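Local atomic coordinates of GARP domain-containing protein (PDB entry 6XZ6), a protein that acts as a trypanosome receptor for the complement regulator factor H and increases transmission of the parasite to tsetse flies. Residues K14-V19 with S113-L118; E42-A47 with V88-A93; K56-G61 with K74-A79; A101-S106 with A178-E183; H156-L161 with E168-E173. All blocks are in the same frame, centred on the assembly; numbering follows the deposited sequence.

In the fold
The chain is almost wholly helical, and the five contacts sample its length. Helices 4-61 and 67-125 form a long antiparallel hairpin, held at interactions 1, 2 and 3. Along the chain these are nested, with 3 inside 2 and 2 inside 1, and the centres of 1 and 3 lie about 60 Å apart. Interaction 4 adds helix 165-208 to the hairpin near the middle of the molecule, and interaction 5, nested inside the loop that 4 closes, joins that helix to helix 148-161. Interactions 1 and 5 touch each other, with centres about 12 Å apart. Both lie at the end of the bundle that meets factor H, far from the hairpin turn beside interaction 3.

Interaction 1 of 5, residues K14-V19 with S113-L118; sequences KALCEV and SVFSGL
One face of the Phe-115 ring is covered by Val-19, whose CG1 methyl lies over the centre of the ring, 3.6 Å from the centroid and 12° off the normal, a CH-pi contact. Leu-16 reaches the same ring obliquely, its CD2 lying 3.7 Å from Phe-115 CD1, while Tyr-170 of helix 165-208 meets it edge-to-face. In Val-19 the CG1 branch is trans to the backbone nitrogen (chi1 168°), which places that methyl, and not CG2, above the phenyl group. The two segments belong to the first two long helices of a helical bundle, running roughly antiparallel with their short axes 9.4 Å apart, and this is wholly apolar packing in its interior. Leu-16 is forked across the interface: CD2 faces Phe-115, whereas CD1 lies 3.9 Å from CB of Leu-118. The leucine and phenylalanine side chains cross at about a right angle. On helix 4-61, Cys-17 turns away from this interface and forms a disulfide with Cys-138, tying the helix covalently to a later part of the chain. On the other helix, Val-114 and Leu-118 pack against Cys-32 and Arg-16 of the complement factor H chain, respectively.

Interaction 2 of 5, residues E42-A47 with V88-A93; sequences EESKKA and VRAEAA
The ammonium of Lys-45 sits between two carboxylates, one from each helix. Its NZ lies 3.5 Å from OE1 of Glu-91 across the contact, a salt bridge whose hydrogen bond is weak, and 3.6 Å from OE2 of Glu-42 in its own segment, a long ion pair. The lysine sets out beside its backbone nitrogen (chi1 -75°) and is extended from there on, which carries the amine across to the opposing helix. Glu-91 answers with a chain bent at chi2 (-72°), and the two side chains approach at a slant. The two glutamate oxygens, OE2 of Glu-42 and OE1 of Glu-91, remain 6.8 Å apart, and the shared cation would be expected to offset their mutual repulsion.

Beneath this network the helices meet through small residues. Ser-44 and Ala-90 mark the closest backbone approach, with CA atoms 7.0 Å apart, and both point their CB atoms toward the facing helix. The serine OG lies 3.4 Å from CB of Ala-90 in simple packing; its hydrogen bond goes instead to the carbonyl oxygen of Leu-41, a turn earlier in the same helix, so this buried hydroxyl is satisfied locally. Leu-41 also packs on Ala-90 and Glu-91, and Thr-191 of helix 165-208 touches Ala-90 from the third helix. A small-residue interior flanked by a bridging ion pair is consistent with a coiled-coil-like bundle of long helices.

Interaction 3 of 5, residues K56-G61 with K74-A79; sequences KRAEAG and KRAREA
Glu-59 and Arg-77 cross at about a right angle, their carboxylate and guanidinium planes turned 51° from each other. Only one oxygen makes the ionic contact: Glu-59 OE1 lies 2.8 Å from Arg-77 NH2, at the guanidinium edge and near its plane. The salt bridge is sound in distance, but its hydrogen bond is weak, the N-H pointing well off the oxygen at 129°. The second oxygen rests against the aliphatic part of the arginine, with Glu-59 OE2 3.6 Å from Arg-77 CB. This double contact follows from the shapes of the two chains. The glutamate is extended beyond CG, whereas the arginine bends twice, at chi2 (86°) and chi3, and the two bends bring NH2 round to OE1.

Alongside the charged pair, Ala-58 and Ala-76 point their CB atoms at each other and meet methyl to methyl, 3.9 Å apart. Around this buried pair the third helix contributes Glu-208, which touches Ala-76, while Ala-209 and Phe-212 of the following loop cover Ala-58. With the alanines inside and the salt bridge at the rim, the contact lies in the antiparallel hairpin of helices 4-61 and 67-125, near the turn that joins them.

Interaction 4 of 5, residues A101-S106 with A178-E183; sequences ARALDS and ANKLEE
Leu-104 lays its CD1 methyl over the backbone and base of Leu-181, 3.8 Å from the CA of that residue and 4.0 Å from its CD1. The two leucines cross at about a right angle, so the contact is a methyl set against a stem and one branch. Their first torsions differ: Leu-104 leaves beside its backbone nitrogen, while Leu-181 carries CG trans to its own (chi1 -177°). Leu-104 also packs on Lys-180, with Leu-104 CG 4.2 Å from Lys-180 CB.

At the rim, Ala-103 meets the aliphatic part of that lysine, its CB lying 3.8 Å from Lys-180 CG. Lys-180 starts out toward the opposing helix but bends at chi2 (107°), and its ammonium end leads away from the interface; what it contributes here is hydrocarbon.

The short axes of the two segments run 9.3 Å apart, their directions 150° from parallel. Thr-30 of helix 4-61 touches Leu-104 and Leu-29 touches Leu-181, so the first helix closes this layer. Besides Lys-180 and Leu-181, Leu-104 contacts Ala-177 and Leu-184. These four residues follow the i, i+3, i+4, i+7 spacing of one helical face, and Leu-104 thus enters helix 165-208 as a knob into a hole, the packing characteristic of coiled coils and here of a long three-helix bundle.

Interaction 5 of 5, residues H156-L161 with E168-E173; sequences HNLRGL and EEYLQE
Leu-171 sets both its methyls against His-156 and Arg-159. CD1 lies over the centre of the imidazole, 3.5 Å from the His-156 ring centroid in a CH-pi contact, while CD2 touches two groups, 3.7 Å from the ring atom CD2 of His-156 and 3.7 Å from Arg-159 CG. With CG trans to its backbone nitrogen, the leucine sends this fork across to the facing helix. His-156 begins by pointing away, yet its ring swings back, so that it lies flat against the leucine.

Arg-159 too leaves the backbone trans to its nitrogen, then bends at chi2 (-89°). Glu-168 likewise has CG trans to its backbone nitrogen and bends at chi2 (65°), and the two chains come to lie side by side, pointing the same way. That brings Arg-159 NE to within 2.8 Å of Glu-168 OE1, a hydrogen bond within a salt bridge, N-H...O angle 145°. The oxygen accepts nearly in line with its C-O bond and is tilted somewhat out of the guanidinium plane.

Deeper in, Leu-158 CD2 approaches Tyr-170 CD2 to 3.9 Å, with the side chains roughly perpendicular. Leu-158 also touches Leu-16 and Phe-115, while the tyrosine ring packs edge-to-face on Tyr-111. Glu-169 bonds to Tyr-111 and makes a salt bridge to Lys-33 of the complement factor H chain. Helix 148-161 thus folds back antiparallel on the first turns of the long helix 165-208, and the pair rests on helices 4-61 and 67-125.

Interaction 1 of 5, residues K14-V19 with S113-L118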
# COMPACT_ATOMS: atom_id res chain seq x y z
N LYS A 14 14.92 10.84 10.62
CA LYS A 14 14.73 9.41 10.76
C LYS A 14 13.25 9.05 10.54
O LYS A 14 12.98 8.09 9.84
CB LYS A 14 15.18 8.96 12.16
CG LYS A 14 16.66 8.62 12.30
CD LYS A 14 17.02 8.43 13.74
CE LYS A 14 18.36 7.77 13.96
NZ LYS A 14 18.66 7.57 15.41
N ALA A 15 12.31 9.84 11.10
CA ALA A 15 10.85 9.65 10.96
C ALA A 15 10.39 9.82 9.53
O ALA A 15 9.57 9.04 9.08
CB ALA A 15 10.12 10.60 11.86
N LEU A 16 10.93 10.81 8.79
CA LEU A 16 10.67 11.06 7.36
C LEU A 16 11.17 9.88 6.52
O LEU A 16 10.49 9.43 5.61
CB LEU A 16 11.39 12.35 6.89
CG LEU A 16 10.87 13.72 7.39
CD1 LEU A 16 11.69 14.82 6.83
CD2 LEU A 16 9.44 13.95 6.97
N CYS A 17 12.34 9.37 6.86
CA CYS A 17 13.04 8.24 6.24
C CYS A 17 12.23 6.92 6.40
O CYS A 17 12.07 6.19 5.43
CB CYS A 17 14.44 8.15 6.84
SG CYS A 17 15.59 7.06 5.96
N GLU A 18 11.69 6.65 7.60
CA GLU A 18 10.87 5.48 7.92
C GLU A 18 9.59 5.51 7.11
O GLU A 18 9.27 4.52 6.48
CB GLU A 18 10.58 5.45 9.44
CG GLU A 18 9.91 4.19 9.97
CD GLU A 18 9.56 4.12 11.46
OE1 GLU A 18 9.60 5.16 12.16
OE2 GLU A 18 9.24 3.00 11.91
N VAL A 19 8.88 6.65 7.08
CA VAL A 19 7.65 6.85 6.31
C VAL A 19 7.89 6.73 4.81
O VAL A 19 7.11 6.05 4.13
CB VAL A 19 6.91 8.16 6.67
CG1 VAL A 19 5.83 8.44 5.67
CG2 VAL A 19 6.31 8.12 8.07
N SER A 113 6.17 11.69 -3.11
CA SER A 113 6.98 12.79 -3.64
C SER A 113 7.27 13.89 -2.60
O SER A 113 8.30 14.59 -2.69
CB SER A 113 6.30 13.39 -4.86
OG SER A 113 4.95 13.69 -4.52
N VAL A 114 6.35 14.05 -1.64
CA VAL A 114 6.46 15.02 -0.57
C VAL A 114 7.58 14.57 0.39
O VAL A 114 8.53 15.32 0.58
CB VAL A 114 5.09 15.32 0.13
CG1 VAL A 114 5.26 16.21 1.37
CG2 VAL A 114 4.09 15.94 -0.86
N PHE A 115 7.48 13.35 0.94
CA PHE A 115 8.49 12.80 1.85
C PHE A 115 9.85 12.67 1.21
O PHE A 115 10.85 12.87 1.89
CB PHE A 115 8.03 11.47 2.42
CG PHE A 115 6.96 11.65 3.46
CD1 PHE A 115 7.29 11.84 4.79
CD2 PHE A 115 5.62 11.61 3.10
CE1 PHE A 115 6.29 11.99 5.76
CE2 PHE A 115 4.62 11.78 4.06
CZ PHE A 115 4.96 11.97 5.38
N SER A 116 9.91 12.34 -0.09
CA SER A 116 11.16 12.26 -0.85
C SER A 116 11.82 13.65 -1.01
O SER A 116 13.02 13.76 -0.84
CB SER A 116 10.92 11.60 -2.21
OG SER A 116 10.66 10.21 -2.04
N GLY A 117 11.02 14.68 -1.27
CA GLY A 117 11.47 16.07 -1.39
C GLY A 117 11.94 16.65 -0.07
O GLY A 117 12.93 17.39 -0.05
N LEU A 118 11.27 16.32 1.03
CA LEU A 118 11.69 16.76 2.35
C LEU A 118 13.05 16.17 2.68
O LEU A 118 13.92 16.88 3.19
CB LEU A 118 10.66 16.43 3.45
CG LEU A 118 9.35 17.27 3.43
CD1 LEU A 118 8.28 16.66 4.32
CD2 LEU A 118 9.59 18.71 3.80

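Interaction 2 of 5, residues E42-A47 with V88-A93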
# COMPACT_ATOMS: atom_id res chain seq x y z
N GLU A 42 -7.87 -17.32 -11.70
CA GLU A 42 -7.73 -18.12 -12.91
C GLU A 42 -7.62 -19.62 -12.61
O GLU A 42 -8.18 -20.42 -13.35
CB GLU A 42 -6.59 -17.59 -13.76
CG GLU A 42 -6.92 -16.22 -14.35
CD GLU A 42 -8.04 -16.14 -15.38
OE1 GLU A 42 -8.12 -17.03 -16.25
OE2 GLU A 42 -8.83 -15.17 -15.31
N GLU A 43 -7.01 -19.99 -11.49
CA GLU A 43 -6.96 -21.40 -11.07
C GLU A 43 -8.37 -21.89 -10.70
O GLU A 43 -8.70 -23.03 -11.01
CB GLU A 43 -6.03 -21.60 -9.87
CG GLU A 43 -4.88 -22.55 -10.16
CD GLU A 43 -5.01 -23.96 -9.59
OE1 GLU A 43 -4.17 -24.33 -8.73
OE2 GLU A 43 -5.94 -24.69 -10.00
N SER A 44 -9.21 -21.02 -10.06
CA SER A 44 -10.58 -21.36 -9.68
C SER A 44 -11.46 -21.51 -10.91
O SER A 44 -12.35 -22.35 -10.92
CB SER A 44 -11.15 -20.35 -8.70
OG SER A 44 -11.48 -19.10 -9.29
N LYS A 45 -11.16 -20.75 -11.97
CA LYS A 45 -11.88 -20.87 -13.23
C LYS A 45 -11.46 -22.14 -13.98
O LYS A 45 -12.29 -22.74 -14.66
CB LYS A 45 -11.72 -19.61 -14.07
CG LYS A 45 -12.54 -18.41 -13.59
CD LYS A 45 -12.33 -17.25 -14.54
CE LYS A 45 -13.04 -15.99 -14.13
NZ LYS A 45 -12.39 -14.79 -14.73
N LYS A 46 -10.18 -22.59 -13.83
CA LYS A 46 -9.69 -23.83 -14.47
C LYS A 46 -10.27 -25.05 -13.77
O LYS A 46 -10.57 -26.04 -14.43
CB LYS A 46 -8.14 -23.92 -14.54
CG LYS A 46 -7.48 -22.89 -15.48
CD LYS A 46 -5.95 -22.85 -15.30
CE LYS A 46 -5.39 -21.43 -15.20
NZ LYS A 46 -4.19 -21.34 -14.31
N ALA A 47 -10.41 -24.99 -12.45
CA ALA A 47 -11.00 -26.05 -11.63
C ALA A 47 -12.50 -26.18 -11.96
O ALA A 47 -13.00 -27.30 -12.05
CB ALA A 47 -10.81 -25.72 -10.15
N VAL A 88 -16.88 -18.02 -8.37
CA VAL A 88 -17.68 -16.80 -8.28
C VAL A 88 -17.25 -16.00 -7.03
O VAL A 88 -17.13 -14.77 -7.09
CB VAL A 88 -19.20 -17.11 -8.32
CG1 VAL A 88 -20.02 -15.90 -7.87
CG2 VAL A 88 -19.63 -17.57 -9.70
N ARG A 89 -16.98 -16.72 -5.91
CA ARG A 89 -16.48 -16.11 -4.68
C ARG A 89 -15.06 -15.57 -4.87
O ARG A 89 -14.74 -14.52 -4.29
CB ARG A 89 -16.55 -17.08 -3.52
CG ARG A 89 -17.94 -17.16 -2.90
CD ARG A 89 -17.97 -17.95 -1.61
NE ARG A 89 -17.56 -19.34 -1.84
CZ ARG A 89 -18.40 -20.32 -2.14
NH1 ARG A 89 -19.71 -20.09 -2.18
NH2 ARG A 89 -17.94 -21.55 -2.37
N ALA A 90 -14.22 -16.22 -5.72
CA ALA A 90 -12.86 -15.77 -6.06
C ALA A 90 -12.92 -14.51 -6.95
O ALA A 90 -12.07 -13.65 -6.80
CB ALA A 90 -12.06 -16.88 -6.74
N GLU A 91 -13.96 -14.37 -7.81
CA GLU A 91 -14.22 -13.16 -8.63
C GLU A 91 -14.41 -11.94 -7.76
O GLU A 91 -13.80 -10.90 -8.00
CB GLU A 91 -15.51 -13.29 -9.51
CG GLU A 91 -15.32 -13.73 -10.95
CD GLU A 91 -14.69 -12.74 -11.90
OE1 GLU A 91 -14.85 -12.94 -13.13
OE2 GLU A 91 -14.03 -11.78 -11.44
N ALA A 92 -15.31 -12.07 -6.77
CA ALA A 92 -15.66 -11.02 -5.80
C ALA A 92 -14.48 -10.68 -4.91
O ALA A 92 -14.19 -9.52 -4.76
CB ALA A 92 -16.85 -11.44 -4.97
N ALA A 93 -13.73 -11.68 -4.42
CA ALA A 93 -12.56 -11.39 -3.58
C ALA A 93 -11.45 -10.66 -4.34
O ALA A 93 -10.92 -9.70 -3.79
CB ALA A 93 -12.04 -12.66 -2.92

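Interaction 3 of 5, residues K56-G61 with K74-A79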
# COMPACT_ATOMS: atom_id res chain seq x y z
N LYS A 56 -19.99 -33.87 -16.95
CA LYS A 56 -20.53 -34.21 -18.26
C LYS A 56 -20.16 -35.64 -18.67
O LYS A 56 -20.99 -36.34 -19.24
CB LYS A 56 -20.12 -33.18 -19.31
CG LYS A 56 -21.05 -31.97 -19.37
CD LYS A 56 -20.59 -30.98 -20.45
CE LYS A 56 -21.30 -29.65 -20.42
NZ LYS A 56 -20.61 -28.65 -21.28
N ARG A 57 -18.94 -36.08 -18.33
CA ARG A 57 -18.41 -37.43 -18.57
C ARG A 57 -19.18 -38.44 -17.69
O ARG A 57 -19.48 -39.55 -18.14
CB ARG A 57 -16.89 -37.45 -18.29
CG ARG A 57 -16.25 -38.82 -18.17
CD ARG A 57 -14.78 -38.72 -17.84
NE ARG A 57 -14.20 -40.01 -17.50
CZ ARG A 57 -12.92 -40.21 -17.16
NH1 ARG A 57 -12.49 -41.43 -16.87
NH2 ARG A 57 -12.07 -39.18 -17.13
N ALA A 58 -19.49 -38.05 -16.44
CA ALA A 58 -20.25 -38.88 -15.51
C ALA A 58 -21.72 -39.03 -15.92
O ALA A 58 -22.25 -40.14 -15.92
CB ALA A 58 -20.14 -38.34 -14.09
N GLU A 59 -22.37 -37.92 -16.29
CA GLU A 59 -23.77 -37.88 -16.69
C GLU A 59 -24.04 -38.68 -17.95
O GLU A 59 -25.02 -39.41 -18.00
CB GLU A 59 -24.27 -36.43 -16.80
CG GLU A 59 -24.47 -35.81 -15.42
CD GLU A 59 -24.80 -34.33 -15.33
OE1 GLU A 59 -24.36 -33.54 -16.20
OE2 GLU A 59 -25.50 -33.96 -14.35
N ALA A 60 -23.14 -38.59 -18.95
CA ALA A 60 -23.22 -39.36 -20.19
C ALA A 60 -22.96 -40.85 -19.91
O ALA A 60 -23.63 -41.71 -20.49
CB ALA A 60 -22.22 -38.82 -21.20
N GLY A 61 -22.02 -41.13 -19.01
CA GLY A 61 -21.66 -42.48 -18.58
C GLY A 61 -22.75 -43.21 -17.81
O GLY A 61 -22.96 -44.41 -18.03
N LYS A 74 -24.61 -37.72 -9.97
CA LYS A 74 -25.26 -36.76 -9.07
C LYS A 74 -24.21 -36.05 -8.18
O LYS A 74 -24.32 -34.85 -7.96
CB LYS A 74 -26.31 -37.47 -8.20
CG LYS A 74 -27.23 -36.51 -7.44
CD LYS A 74 -28.33 -37.23 -6.67
CE LYS A 74 -29.12 -36.29 -5.78
NZ LYS A 74 -29.96 -35.33 -6.54
N ARG A 75 -23.20 -36.81 -7.70
CA ARG A 75 -22.09 -36.37 -6.84
C ARG A 75 -21.05 -35.53 -7.60
O ARG A 75 -20.48 -34.59 -7.01
CB ARG A 75 -21.39 -37.58 -6.20
CG ARG A 75 -22.12 -38.19 -5.01
CD ARG A 75 -21.16 -38.93 -4.12
NE ARG A 75 -21.80 -39.37 -2.88
CZ ARG A 75 -21.75 -40.60 -2.41
NH1 ARG A 75 -22.37 -40.91 -1.28
NH2 ARG A 75 -21.06 -41.54 -3.05
N ALA A 76 -20.78 -35.89 -8.88
CA ALA A 76 -19.86 -35.19 -9.78
C ALA A 76 -20.50 -33.89 -10.25
O ALA A 76 -19.80 -32.92 -10.49
CB ALA A 76 -19.53 -36.06 -10.98
N ARG A 77 -21.85 -33.87 -10.35
CA ARG A 77 -22.62 -32.69 -10.73
C ARG A 77 -22.65 -31.70 -9.58
O ARG A 77 -22.53 -30.51 -9.82
CB ARG A 77 -24.07 -33.07 -11.13
CG ARG A 77 -25.01 -31.89 -11.40
CD ARG A 77 -24.92 -31.39 -12.82
NE ARG A 77 -23.83 -30.43 -13.03
CZ ARG A 77 -23.17 -30.30 -14.17
NH1 ARG A 77 -22.20 -29.39 -14.28
NH2 ARG A 77 -23.44 -31.08 -15.21
N GLU A 78 -22.81 -32.19 -8.35
CA GLU A 78 -22.83 -31.33 -7.17
C GLU A 78 -21.46 -30.70 -6.92
O GLU A 78 -21.40 -29.55 -6.49
CB GLU A 78 -23.41 -32.07 -5.95
CG GLU A 78 -23.75 -31.16 -4.76
CD GLU A 78 -24.32 -29.78 -5.02
OE1 GLU A 78 -23.71 -28.79 -4.55
OE2 GLU A 78 -25.39 -29.67 -5.69
N ALA A 79 -20.37 -31.43 -7.23
CA ALA A 79 -19.01 -30.93 -7.07
C ALA A 79 -18.66 -29.91 -8.16
O ALA A 79 -17.94 -28.95 -7.89
CB ALA A 79 -18.03 -32.08 -7.11

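Interaction 4 of 5, residues A101-S106 with A178-E183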
# COMPACT_ATOMS: atom_id res chain seq x y z
N ALA A 101 -6.06 -2.11 -3.35
CA ALA A 101 -4.79 -1.83 -4.02
C ALA A 101 -4.88 -0.44 -4.64
O ALA A 101 -3.98 0.36 -4.45
CB ALA A 101 -4.52 -2.87 -5.09
N ARG A 102 -6.01 -0.10 -5.29
CA ARG A 102 -6.24 1.22 -5.87
C ARG A 102 -6.22 2.32 -4.81
O ARG A 102 -5.65 3.38 -5.04
CB ARG A 102 -7.58 1.24 -6.62
CG ARG A 102 -7.67 2.38 -7.63
CD ARG A 102 -8.89 2.35 -8.52
NE ARG A 102 -10.16 2.26 -7.80
CZ ARG A 102 -10.90 1.16 -7.75
NH1 ARG A 102 -10.48 0.03 -8.33
NH2 ARG A 102 -12.07 1.17 -7.12
N ALA A 103 -6.86 2.06 -3.67
CA ALA A 103 -6.97 2.98 -2.54
C ALA A 103 -5.59 3.29 -1.97
O ALA A 103 -5.26 4.45 -1.73
CB ALA A 103 -7.83 2.34 -1.47
N LEU A 104 -4.77 2.23 -1.81
CA LEU A 104 -3.41 2.31 -1.29
C LEU A 104 -2.46 2.97 -2.27
O LEU A 104 -1.52 3.64 -1.86
CB LEU A 104 -2.93 0.92 -0.91
CG LEU A 104 -3.50 0.35 0.39
CD1 LEU A 104 -3.24 -1.14 0.45
CD2 LEU A 104 -2.93 1.07 1.62
N ASP A 105 -2.75 2.84 -3.56
CA ASP A 105 -1.94 3.45 -4.60
C ASP A 105 -2.19 4.95 -4.67
O ASP A 105 -1.26 5.70 -4.92
CB ASP A 105 -2.14 2.70 -5.93
CG ASP A 105 -1.34 1.39 -6.04
OD1 ASP A 105 -1.01 0.78 -4.98
OD2 ASP A 105 -1.05 0.97 -7.18
N SER A 106 -3.42 5.39 -4.39
CA SER A 106 -3.79 6.81 -4.34
C SER A 106 -3.12 7.47 -3.13
O SER A 106 -2.69 8.62 -3.23
CB SER A 106 -5.30 6.96 -4.23
OG SER A 106 -5.88 6.52 -5.44
N ALA A 178 -3.89 1.90 6.73
CA ALA A 178 -3.60 0.73 7.54
C ALA A 178 -4.83 -0.20 7.52
O ALA A 178 -4.65 -1.41 7.39
CB ALA A 178 -3.26 1.13 8.96
N ASN A 179 -6.07 0.35 7.55
CA ASN A 179 -7.29 -0.47 7.46
C ASN A 179 -7.47 -1.07 6.05
O ASN A 179 -7.89 -2.22 5.92
CB ASN A 179 -8.55 0.31 7.89
CG ASN A 179 -8.57 0.70 9.36
OD1 ASN A 179 -8.07 -0.03 10.24
ND2 ASN A 179 -9.14 1.86 9.66
N LYS A 180 -7.16 -0.30 5.02
CA LYS A 180 -7.25 -0.74 3.64
C LYS A 180 -6.21 -1.85 3.37
O LYS A 180 -6.50 -2.79 2.65
CB LYS A 180 -7.07 0.45 2.68
CG LYS A 180 -8.34 0.89 2.02
CD LYS A 180 -8.88 2.18 2.54
CE LYS A 180 -10.27 2.45 2.00
NZ LYS A 180 -10.89 3.65 2.62
N LEU A 181 -5.03 -1.75 3.98
CA LEU A 181 -3.96 -2.74 3.86
C LEU A 181 -4.36 -4.04 4.55
O LEU A 181 -4.07 -5.09 4.02
CB LEU A 181 -2.63 -2.16 4.38
CG LEU A 181 -1.36 -3.02 4.27
CD1 LEU A 181 -1.10 -3.48 2.83
CD2 LEU A 181 -0.17 -2.25 4.76
N GLU A 182 -5.08 -3.96 5.68
CA GLU A 182 -5.59 -5.10 6.45
C GLU A 182 -6.67 -5.84 5.65
O GLU A 182 -6.67 -7.06 5.61
CB GLU A 182 -6.17 -4.62 7.78
CG GLU A 182 -6.22 -5.67 8.88
CD GLU A 182 -6.83 -5.21 10.20
OE1 GLU A 182 -6.82 -3.99 10.49
OE2 GLU A 182 -7.31 -6.09 10.95
N GLU A 183 -7.56 -5.08 5.00
CA GLU A 183 -8.62 -5.59 4.14
C GLU A 183 -8.05 -6.13 2.83
O GLU A 183 -8.67 -7.01 2.25
CB GLU A 183 -9.65 -4.50 3.83
CG GLU A 183 -10.56 -4.14 4.98
CD GLU A 183 -11.45 -2.93 4.72
OE1 GLU A 183 -12.68 -3.06 4.91
OE2 GLU A 183 -10.92 -1.87 4.34

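Interaction 5 of 5, residues H156-L161 with E168-E173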
# COMPACT_ATOMS: atom_id res chain seq x y z
N HIS A 156 2.27 7.91 13.75
CA HIS A 156 2.19 8.46 15.10
C HIS A 156 3.54 9.03 15.51
O HIS A 156 3.57 10.03 16.21
CB HIS A 156 1.77 7.38 16.11
CG HIS A 156 0.30 7.14 16.16
ND1 HIS A 156 -0.24 5.92 15.82
CD2 HIS A 156 -0.71 7.97 16.53
CE1 HIS A 156 -1.55 6.06 15.96
NE2 HIS A 156 -1.87 7.27 16.40
N ASN A 157 4.65 8.39 15.11
CA ASN A 157 5.99 8.87 15.40
C ASN A 157 6.22 10.19 14.72
O ASN A 157 6.68 11.11 15.38
CB ASN A 157 7.06 7.83 15.05
CG ASN A 157 8.42 8.26 15.50
OD1 ASN A 157 8.68 8.46 16.70
ND2 ASN A 157 9.32 8.44 14.54
N LEU A 158 5.82 10.33 13.45
CA LEU A 158 5.96 11.57 12.70
C LEU A 158 5.11 12.71 13.30
O LEU A 158 5.58 13.82 13.46
CB LEU A 158 5.59 11.34 11.23
CG LEU A 158 5.73 12.55 10.31
CD1 LEU A 158 7.19 12.71 9.86
CD2 LEU A 158 4.74 12.46 9.15
N ARG A 159 3.89 12.40 13.67
CA ARG A 159 2.91 13.29 14.25
C ARG A 159 3.38 13.84 15.65
O ARG A 159 2.99 14.98 16.04
CB ARG A 159 1.55 12.56 14.26
CG ARG A 159 0.36 13.32 14.82
CD ARG A 159 0.22 13.13 16.32
NE ARG A 159 -1.07 13.63 16.76
CZ ARG A 159 -1.34 14.02 18.00
NH1 ARG A 159 -0.41 13.98 18.94
NH2 ARG A 159 -2.54 14.50 18.29
N GLY A 160 4.19 13.05 16.36
CA GLY A 160 4.72 13.40 17.68
C GLY A 160 5.94 14.29 17.61
O GLY A 160 6.22 15.05 18.53
N LEU A 161 6.65 14.23 16.48
CA LEU A 161 7.86 15.01 16.17
C LEU A 161 7.59 16.30 15.42
O LEU A 161 8.37 17.24 15.57
CB LEU A 161 8.84 14.12 15.36
CG LEU A 161 9.41 12.92 16.11
CD1 LEU A 161 10.09 12.00 15.17
CD2 LEU A 161 10.37 13.31 17.21
N GLU A 168 -0.28 15.65 11.02
CA GLU A 168 -1.56 15.23 11.60
C GLU A 168 -2.47 14.68 10.50
O GLU A 168 -3.07 13.63 10.70
CB GLU A 168 -2.24 16.38 12.37
CG GLU A 168 -3.59 16.04 12.97
CD GLU A 168 -3.66 15.00 14.08
OE1 GLU A 168 -2.64 14.80 14.78
OE2 GLU A 168 -4.74 14.40 14.26
N GLU A 169 -2.53 15.35 9.33
CA GLU A 169 -3.31 14.88 8.19
C GLU A 169 -2.69 13.60 7.62
O GLU A 169 -3.44 12.70 7.27
CB GLU A 169 -3.50 15.99 7.16
CG GLU A 169 -4.19 15.59 5.86
CD GLU A 169 -3.65 16.38 4.69
OE1 GLU A 169 -2.51 16.11 4.24
OE2 GLU A 169 -4.36 17.32 4.24
N TYR A 170 -1.37 13.44 7.66
CA TYR A 170 -0.73 12.18 7.25
C TYR A 170 -1.16 11.05 8.17
O TYR A 170 -1.55 10.01 7.67
CB TYR A 170 0.80 12.25 7.16
CG TYR A 170 1.41 10.91 6.82
CD1 TYR A 170 1.32 10.39 5.53
CD2 TYR A 170 1.98 10.11 7.81
CE1 TYR A 170 1.82 9.12 5.22
CE2 TYR A 170 2.46 8.83 7.51
CZ TYR A 170 2.37 8.33 6.22
OH TYR A 170 2.86 7.09 5.92
N LEU A 171 -1.15 11.26 9.50
CA LEU A 171 -1.63 10.25 10.46
C LEU A 171 -3.09 9.82 10.14
O LEU A 171 -3.37 8.62 10.07
CB LEU A 171 -1.51 10.76 11.92
CG LEU A 171 -2.16 9.90 13.03
CD1 LEU A 171 -1.49 8.50 13.14
CD2 LEU A 171 -2.16 10.62 14.36
N GLN A 172 -4.00 10.79 9.94
CA GLN A 172 -5.40 10.50 9.64
C GLN A 172 -5.52 9.60 8.41
O GLN A 172 -6.19 8.59 8.48
CB GLN A 172 -6.19 11.81 9.49
CG GLN A 172 -6.31 12.64 10.79
CD GLN A 172 -7.01 14.00 10.67
OE1 GLN A 172 -7.35 14.51 9.56
NE2 GLN A 172 -7.25 14.65 11.82
N GLU A 173 -4.79 9.92 7.33
CA GLU A 173 -4.74 9.16 6.06
C GLU A 173 -4.05 7.82 6.21
O GLU A 173 -4.47 6.86 5.56
CB GLU A 173 -4.03 9.96 4.94
CG GLU A 173 -4.62 11.33 4.67
CD GLU A 173 -5.73 11.45 3.65
OE1 GLU A 173 -5.64 12.36 2.80
OE2 GLU A 173 -6.71 10.66 3.73